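Local coordinates for protein prephenate dehydratase:Amino acid-binding ACT (Brucella abortus, PDB 6VH5) that probably catalyses the conversion of prephenate to phenylpyruvate, releasing carbon dioxide and water, in L-phenylalanine biosynthesis, and binds phenylalanine at its ACT domain, at residues 73-78 with 84-89; 27-32 with 36-41. One frame throughout, in Å; residues are numbered along the deposited sequence.

Both contacts belong to the prephenate dehydratase part of the chain and follow one another in sequence. Contact 2 sets the first strand of a mixed sheet against the helix that follows it. Contact 1 joins the neighbouring strand, 70-77, to the start of helix 86-92. Their centres lie about 14 Å apart, and they touch where Pro74 CD comes 4.1 Å from Ser37 OG. Thr194, predicted to be essential for the dehydratase activity, is close to both: its side chain is about 4 Å from that of Pro74 and about 7 Å from that of Ser37. The side chain of Ile75 lies about 12 Å from a bound phenylalanine.

Contact 1 of 2, residues 73-78 with 84-89; sequences IPIENT and ADIHYL
Ala84 N donates to Pro74 O across 3.1 Å, a fairly straight bond (155° at the hydrogen) that ties the approach to helix 86-92 to strand 70-77 at Pro74. The α-carbons come closest at Ile75 and Ala84, 5.5 Å apart. The strand is irregular here. Ile75 and Glu76 both face Arg195 of strand 193-200, which makes a classic beta bulge.

Two small apolar contacts accompany the hydrogen bond. Ile73 CG2 meets Ala84 CB at 3.6 Å. This branch points away from the backbone N, while CG1 lies beside that N. Ile75 touches Ile86 through CG2 alone at close range, 3.6 Å from Ile86 CB. The same methyl lies 3.9 Å from Ile86 CG2, and the two side chains cross at a slant. Ile75 holds CG1 between its backbone N and carbonyl carbon (chi1 63°), which places CG2 beside the N and against Ile86. All five touching residues are buried. Phe56 of helix 56-64 also packs on Pro74 and Ala84, and Phe60 packs on Ile73.

Asp85 is the N-cap, right before helix 86-92. Its OD1 accepts a capping bond from Tyr88 N at 3.3 Å, met from above the carboxylate plane. Its backbone O accepts from both Tyr88 N and Leu89 N. Asp85 is also the centre of an inverse gamma turn.

Before the bulge Pro74 packs on Thr194; after it Asn77 ND2 hydrogen-bonds to Thr194 OG1. The whole is a buried strand-to-helix connection with an N-capped helix start, lying beside Thr194, predicted to be essential for dehydratase activity.

Contact 2 of 2, residues 27-32 with 36-41; sequences ISFQGE and NSDTAC
Cys41 and Phe29 bury the most surface here, with Ser37 next. Strand 27-30 and helix 36-41 run nearly antiparallel, at 156°, with their axes 7.8 Å apart at closest approach.

Cys41 SG sits against Ile27, 3.8 Å from its CG1, with CD1 also close. It lies beside its own backbone N (chi1 -62°), and from there it also reaches Phe29 CB at 4.0 Å. Its sulfur-aromatic contact with the Phe29 ring is oblique, 5.2 Å from the centroid.

The Phe29 ring takes Asp38 CB over one face, a CH-pi contact 4.0 Å from the centroid and displaced toward the rim. The Asp38 carboxylate is stacked nearly parallel to the ring, 18° between planes. Its oxygens are held elsewhere: OD1 pairs with Arg42, and OD2 accepts from Gly34 N. Ser37 CB approaches Phe29 CD1 obliquely, at 3.6 Å.

A water bridges Gln30 and Ser37. It accepts from Gln30 N and hydrogen-bonds to Ser37 OG (3.2 Å between the water oxygen and OG).

The strand and helix begin a beta-alpha-beta unit that continues into strand 49-53, whose Pro50 and Pro52 also touch Phe29. The chemistry is thus mostly apolar, with sulfur and ring contacts closing the helix onto the sheet. The water gives the Gln30 amide a partner, and the fixed carboxylate probably steadies the Asp38 methylene over the ring.

Contact 1 of 2, residues 73-78 with 84-89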
ATOM      1  N   ILE A  73       1.140  13.417   3.602  1.00 53.37           N
ATOM      2  CA  ILE A  73       0.690  12.052   3.361  1.00 55.97           C
ATOM      3  C   ILE A  73       1.822  11.248   2.735  1.00 60.93           C
ATOM      4  O   ILE A  73       2.367  11.649   1.706  1.00 53.89           O
ATOM      5  CB  ILE A  73      -0.548  12.001   2.451  1.00 58.17           C
ATOM      6  CG1 ILE A  73      -1.683  12.853   3.038  1.00 61.84           C
ATOM      7  CG2 ILE A  73      -0.943  10.546   2.198  1.00 49.73           C
ATOM      8  CD1 ILE A  73      -2.096  12.457   4.434  1.00 55.58           C
ATOM      9  N   PRO A  74       2.214  10.117   3.319  1.00 65.39           N
ATOM     10  CA  PRO A  74       3.200   9.247   2.667  1.00 59.04           C
ATOM     11  C   PRO A  74       2.563   8.432   1.554  1.00 58.28           C
ATOM     12  O   PRO A  74       1.445   7.928   1.690  1.00 63.86           O
ATOM     13  CB  PRO A  74       3.676   8.341   3.811  1.00 63.06           C
ATOM     14  CG  PRO A  74       2.516   8.291   4.750  1.00 62.58           C
ATOM     15  CD  PRO A  74       1.870   9.652   4.677  1.00 62.15           C
ATOM     16  N   ILE A  75       3.276   8.319   0.433  1.00 50.91           N
ATOM     17  CA  ILE A  75       2.775   7.528  -0.687  1.00 52.90           C
ATOM     18  C   ILE A  75       3.776   6.509  -1.198  1.00 55.09           C
ATOM     19  O   ILE A  75       3.372   5.551  -1.881  1.00 58.28           O
ATOM     20  CB  ILE A  75       2.295   8.437  -1.838  1.00 57.65           C
ATOM     21  CG1 ILE A  75       3.447   9.259  -2.405  1.00 59.50           C
ATOM     22  CG2 ILE A  75       1.169   9.365  -1.336  1.00 53.83           C
ATOM     23  CD1 ILE A  75       3.125   9.844  -3.767  1.00 64.20           C
ATOM     24  N   GLU A  76       5.066   6.644  -0.908  1.00 58.52           N
ATOM     25  CA  GLU A  76       6.056   5.647  -1.293  1.00 62.95           C
ATOM     26  C   GLU A  76       6.993   5.395  -0.120  1.00 60.16           C
ATOM     27  O   GLU A  76       7.395   6.335   0.572  1.00 59.30           O
ATOM     28  CB  GLU A  76       6.874   6.090  -2.508  1.00 56.12           C
ATOM     29  CG  GLU A  76       6.070   6.209  -3.777  1.00 64.72           C
ATOM     30  CD  GLU A  76       6.823   6.933  -4.867  1.00 62.32           C
ATOM     31  OE1 GLU A  76       8.061   7.009  -4.775  1.00 61.42           O
ATOM     32  OE2 GLU A  76       6.170   7.469  -5.786  1.00 57.70           O
ATOM     33  N   ASN A  77       7.306   4.122   0.116  1.00 59.37           N
ATOM     34  CA  ASN A  77       8.325   3.730   1.085  1.00 48.38           C
ATOM     35  C   ASN A  77       9.157   2.587   0.529  1.00 56.84           C
ATOM     36  O   ASN A  77       8.603   1.592   0.053  1.00 67.64           O
ATOM     37  CB  ASN A  77       7.713   3.301   2.417  1.00 49.78           C
ATOM     38  CG  ASN A  77       8.755   2.721   3.346  1.00 53.59           C
ATOM     39  OD1 ASN A  77       8.886   1.499   3.473  1.00 50.27           O
ATOM     40  ND2 ASN A  77       9.526   3.595   3.977  1.00 48.49           N
ATOM     41  N   THR A  78      10.484   2.709   0.650  1.00 62.54           N
ATOM     42  CA  THR A  78      11.414   1.767   0.023  1.00 59.44           C
ATOM     43  C   THR A  78      11.310   0.344   0.579  1.00 59.73           C
ATOM     44  O   THR A  78      11.549  -0.618  -0.157  1.00 58.23           O
ATOM     45  CB  THR A  78      12.840   2.291   0.169  1.00 68.14           C
ATOM     46  OG1 THR A  78      12.931   3.588  -0.437  1.00 73.17           O
ATOM     47  CG2 THR A  78      13.820   1.370  -0.518  1.00 84.48           C
ATOM     48  N   ALA A  84      -0.470   5.577   2.197  1.00 60.06           N
ATOM     49  CA  ALA A  84      -1.856   5.799   1.799  1.00 58.38           C
ATOM     50  C   ALA A  84      -2.017   5.544   0.306  1.00 58.37           C
ATOM     51  O   ALA A  84      -1.138   5.870  -0.491  1.00 51.26           O
ATOM     52  CB  ALA A  84      -2.303   7.225   2.126  1.00 49.12           C
ATOM     53  N   ASP A  85      -3.169   4.989  -0.070  1.00 66.55           N
ATOM     54  CA  ASP A  85      -3.502   4.741  -1.471  1.00 65.23           C
ATOM     55  C   ASP A  85      -3.921   6.065  -2.108  1.00 66.63           C
ATOM     56  O   ASP A  85      -5.102   6.400  -2.223  1.00 71.54           O
ATOM     57  CB  ASP A  85      -4.596   3.687  -1.576  1.00 69.50           C
ATOM     58  CG  ASP A  85      -4.828   3.226  -2.999  1.00 79.06           C
ATOM     59  OD1 ASP A  85      -4.321   3.884  -3.930  1.00 80.23           O
ATOM     60  OD2 ASP A  85      -5.518   2.203  -3.190  1.00 84.00           O
ATOM     61  N   ILE A  86      -2.914   6.832  -2.527  1.00 64.82           N
ATOM     62  CA  ILE A  86      -3.158   8.147  -3.113  1.00 75.36           C
ATOM     63  C   ILE A  86      -3.980   8.033  -4.396  1.00 78.30           C
ATOM     64  O   ILE A  86      -4.748   8.944  -4.733  1.00 80.70           O
ATOM     65  CB  ILE A  86      -1.814   8.869  -3.352  1.00 80.70           C
ATOM     66  CG1 ILE A  86      -2.043  10.336  -3.733  1.00 82.50           C
ATOM     67  CG2 ILE A  86      -0.970   8.128  -4.401  1.00 83.34           C
ATOM     68  CD1 ILE A  86      -2.452  11.216  -2.576  1.00 86.65           C
ATOM     69  N   HIS A  87      -3.841   6.920  -5.124  1.00 75.86           N
ATOM     70  CA  HIS A  87      -4.584   6.736  -6.364  1.00 71.02           C
ATOM     71  C   HIS A  87      -6.086   6.647  -6.114  1.00 75.14           C
ATOM     72  O   HIS A  87      -6.879   7.055  -6.968  1.00 86.75           O
ATOM     73  CB  HIS A  87      -4.083   5.481  -7.082  1.00 68.23           C
ATOM     74  CG  HIS A  87      -4.448   5.416  -8.535  1.00 76.22           C
ATOM     75  ND1 HIS A  87      -3.833   4.548  -9.415  1.00 75.12           N
ATOM     76  CD2 HIS A  87      -5.369   6.097  -9.260  1.00 74.09           C
ATOM     77  CE1 HIS A  87      -4.354   4.704 -10.620  1.00 73.05           C
ATOM     78  NE2 HIS A  87      -5.289   5.634 -10.553  1.00 78.22           N
ATOM     79  N   TYR A  88      -6.501   6.124  -4.965  1.00 82.87           N
ATOM     80  CA  TYR A  88      -7.929   6.065  -4.681  1.00 90.57           C
ATOM     81  C   TYR A  88      -8.454   7.342  -4.031  1.00 93.46           C
ATOM     82  O   TYR A  88      -9.518   7.841  -4.419  1.00 93.89           O
ATOM     83  CB  TYR A  88      -8.248   4.870  -3.782  1.00 90.38           C
ATOM     84  CG  TYR A  88      -9.700   4.817  -3.369  1.00 99.72           C
ATOM     85  CD1 TYR A  88     -10.660   4.305  -4.233  1.00103.47           C
ATOM     86  CD2 TYR A  88     -10.121   5.292  -2.122  1.00101.00           C
ATOM     87  CE1 TYR A  88     -11.994   4.253  -3.875  1.00109.40           C
ATOM     88  CE2 TYR A  88     -11.457   5.244  -1.754  1.00104.05           C
ATOM     89  CZ  TYR A  88     -12.388   4.723  -2.636  1.00110.51           C
ATOM     90  OH  TYR A  88     -13.717   4.668  -2.289  1.00116.29           O
ATOM     91  N   LEU A  89      -7.712   7.894  -3.060  1.00 93.17           N
ATOM     92  CA  LEU A  89      -8.244   8.960  -2.208  1.00 92.41           C
ATOM     93  C   LEU A  89      -8.216  10.316  -2.902  1.00 93.10           C
ATOM     94  O   LEU A  89      -9.189  11.076  -2.826  1.00 89.88           O
ATOM     95  CB  LEU A  89      -7.439   9.047  -0.912  1.00 78.72           C
ATOM     96  CG  LEU A  89      -7.397   7.830   0.002  1.00 73.88           C
ATOM     97  CD1 LEU A  89      -6.267   7.985   1.014  1.00 61.59           C
ATOM     98  CD2 LEU A  89      -8.726   7.643   0.701  1.00 73.27           C
TER

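Contact 2 of 2, residues 27-32 with 36-41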
ATOM      1  N   ILE A  27      -1.009  21.590   9.966  1.00 53.13           N
ATOM      2  CA  ILE A  27      -0.773  20.614   8.914  1.00 50.48           C
ATOM      3  C   ILE A  27      -1.069  19.231   9.471  1.00 49.11           C
ATOM      4  O   ILE A  27      -0.410  18.780  10.419  1.00 54.78           O
ATOM      5  CB  ILE A  27       0.655  20.696   8.350  1.00 58.38           C
ATOM      6  CG1 ILE A  27       0.919  19.500   7.426  1.00 59.66           C
ATOM      7  CG2 ILE A  27       1.680  20.838   9.462  1.00 58.35           C
ATOM      8  CD1 ILE A  27       2.070  19.710   6.459  1.00 64.56           C
ATOM      9  N   SER A  28      -2.065  18.561   8.898  1.00 42.48           N
ATOM     10  CA  SER A  28      -2.461  17.257   9.410  1.00 52.80           C
ATOM     11  C   SER A  28      -1.504  16.162   8.952  1.00 61.38           C
ATOM     12  O   SER A  28      -0.940  16.209   7.854  1.00 62.39           O
ATOM     13  CB  SER A  28      -3.881  16.922   8.965  1.00 50.88           C
ATOM     14  OG  SER A  28      -3.989  16.939   7.556  1.00 53.14           O
ATOM     15  N   PHE A  29      -1.330  15.158   9.811  1.00 62.14           N
ATOM     16  CA  PHE A  29      -0.595  13.957   9.445  1.00 56.16           C
ATOM     17  C   PHE A  29      -1.236  12.768  10.146  1.00 57.47           C
ATOM     18  O   PHE A  29      -1.884  12.913  11.187  1.00 64.41           O
ATOM     19  CB  PHE A  29       0.889  14.063   9.823  1.00 50.73           C
ATOM     20  CG  PHE A  29       1.141  14.025  11.316  1.00 64.15           C
ATOM     21  CD1 PHE A  29       1.464  12.834  11.954  1.00 68.51           C
ATOM     22  CD2 PHE A  29       1.049  15.180  12.083  1.00 67.56           C
ATOM     23  CE1 PHE A  29       1.690  12.795  13.331  1.00 65.13           C
ATOM     24  CE2 PHE A  29       1.277  15.148  13.454  1.00 69.86           C
ATOM     25  CZ  PHE A  29       1.601  13.954  14.079  1.00 66.85           C
ATOM     26  N   GLN A  30      -1.012  11.579   9.591  1.00 46.33           N
ATOM     27  CA  GLN A  30      -1.502  10.347  10.193  1.00 49.92           C
ATOM     28  C   GLN A  30      -0.450   9.820  11.161  1.00 53.60           C
ATOM     29  O   GLN A  30       0.708   9.618  10.775  1.00 48.83           O
ATOM     30  CB  GLN A  30      -1.817   9.301   9.121  1.00 36.01           C
ATOM     31  CG  GLN A  30      -2.410   7.982   9.635  1.00 41.16           C
ATOM     32  CD  GLN A  30      -1.360   7.038  10.254  1.00 49.49           C
ATOM     33  OE1 GLN A  30      -0.233   6.935   9.770  1.00 52.65           O
ATOM     34  NE2 GLN A  30      -1.738   6.362  11.339  1.00 58.81           N
ATOM     35  N   GLY A  31      -0.862   9.586  12.417  1.00 55.20           N
ATOM     36  CA  GLY A  31      -0.066   8.965  13.451  1.00 49.48           C
ATOM     37  C   GLY A  31      -0.112   9.746  14.754  1.00 66.80           C
ATOM     38  O   GLY A  31      -0.943  10.641  14.955  1.00 68.59           O
ATOM     39  N   GLU A  32       0.770   9.368  15.671  1.00 69.89           N
ATOM     40  CA  GLU A  32       0.939  10.045  16.946  1.00 64.93           C
ATOM     41  C   GLU A  32       2.073  11.053  16.832  1.00 61.16           C
ATOM     42  O   GLU A  32       2.946  10.945  15.966  1.00 58.88           O
ATOM     43  CB  GLU A  32       1.264   9.042  18.048  1.00 73.91           C
ATOM     44  CG  GLU A  32       0.314   7.880  18.130  1.00 81.73           C
ATOM     45  CD  GLU A  32       0.506   7.085  19.396  1.00 93.26           C
ATOM     46  OE1 GLU A  32       1.171   7.600  20.324  1.00100.41           O
ATOM     47  OE2 GLU A  32       0.007   5.941  19.456  1.00 97.71           O
ATOM     48  N   ASN A  36       7.317   9.641  12.041  1.00 52.31           N
ATOM     49  CA  ASN A  36       8.054  10.086  10.864  1.00 57.74           C
ATOM     50  C   ASN A  36       7.248  11.111  10.062  1.00 53.69           C
ATOM     51  O   ASN A  36       7.825  12.042   9.482  1.00 49.13           O
ATOM     52  CB  ASN A  36       8.437   8.884   9.990  1.00 57.76           C
ATOM     53  CG  ASN A  36       9.574   8.061  10.582  1.00 64.99           C
ATOM     54  OD1 ASN A  36      10.576   8.605  11.054  1.00 69.45           O
ATOM     55  ND2 ASN A  36       9.435   6.740  10.534  1.00 65.46           N
ATOM     56  N   SER A  37       5.920  10.945   9.996  1.00 56.40           N
ATOM     57  CA  SER A  37       5.073  11.942   9.330  1.00 59.77           C
ATOM     58  C   SER A  37       5.195  13.306   9.998  1.00 56.53           C
ATOM     59  O   SER A  37       5.260  14.337   9.318  1.00 50.16           O
ATOM     60  CB  SER A  37       3.609  11.498   9.336  1.00 56.06           C
ATOM     61  OG  SER A  37       3.373  10.432   8.435  1.00 54.20           O
ATOM     62  N   ASP A  38       5.225  13.322  11.334  1.00 53.38           N
ATOM     63  CA  ASP A  38       5.461  14.551  12.087  1.00 56.95           C
ATOM     64  C   ASP A  38       6.834  15.135  11.766  1.00 60.08           C
ATOM     65  O   ASP A  38       6.980  16.353  11.608  1.00 62.32           O
ATOM     66  CB  ASP A  38       5.309  14.249  13.585  1.00 65.67           C
ATOM     67  CG  ASP A  38       5.370  15.490  14.475  1.00 67.33           C
ATOM     68  OD1 ASP A  38       5.470  16.628  13.977  1.00 67.99           O
ATOM     69  OD2 ASP A  38       5.337  15.307  15.707  1.00 69.29           O
ATOM     70  N   THR A  39       7.854  14.277  11.656  1.00 64.91           N
ATOM     71  CA  THR A  39       9.188  14.748  11.293  1.00 63.81           C
ATOM     72  C   THR A  39       9.174  15.460   9.943  1.00 54.27           C
ATOM     73  O   THR A  39       9.768  16.535   9.790  1.00 50.99           O
ATOM     74  CB  THR A  39      10.158  13.563  11.251  1.00 62.53           C
ATOM     75  OG1 THR A  39      10.156  12.898  12.520  1.00 69.58           O
ATOM     76  CG2 THR A  39      11.583  14.014  10.898  1.00 49.28           C
ATOM     77  N   ALA A  40       8.469  14.897   8.965  1.00 45.28           N
ATOM     78  CA  ALA A  40       8.379  15.551   7.663  1.00 48.39           C
ATOM     79  C   ALA A  40       7.708  16.922   7.773  1.00 51.36           C
ATOM     80  O   ALA A  40       8.206  17.909   7.218  1.00 51.53           O
ATOM     81  CB  ALA A  40       7.638  14.646   6.679  1.00 40.37           C
ATOM     82  N   CYS A  41       6.604  17.016   8.525  1.00 54.83           N
ATOM     83  CA  CYS A  41       5.928  18.305   8.692  1.00 53.66           C
ATOM     84  C   CYS A  41       6.881  19.350   9.263  1.00 61.05           C
ATOM     85  O   CYS A  41       6.937  20.489   8.783  1.00 59.96           O
ATOM     86  CB  CYS A  41       4.710  18.162   9.612  1.00 47.01           C
ATOM     87  SG  CYS A  41       3.361  17.079   9.080  1.00 46.35           S
TER
HETATM   88  O   HOH W   1       0.411  11.065   7.502  1.00 50.46           O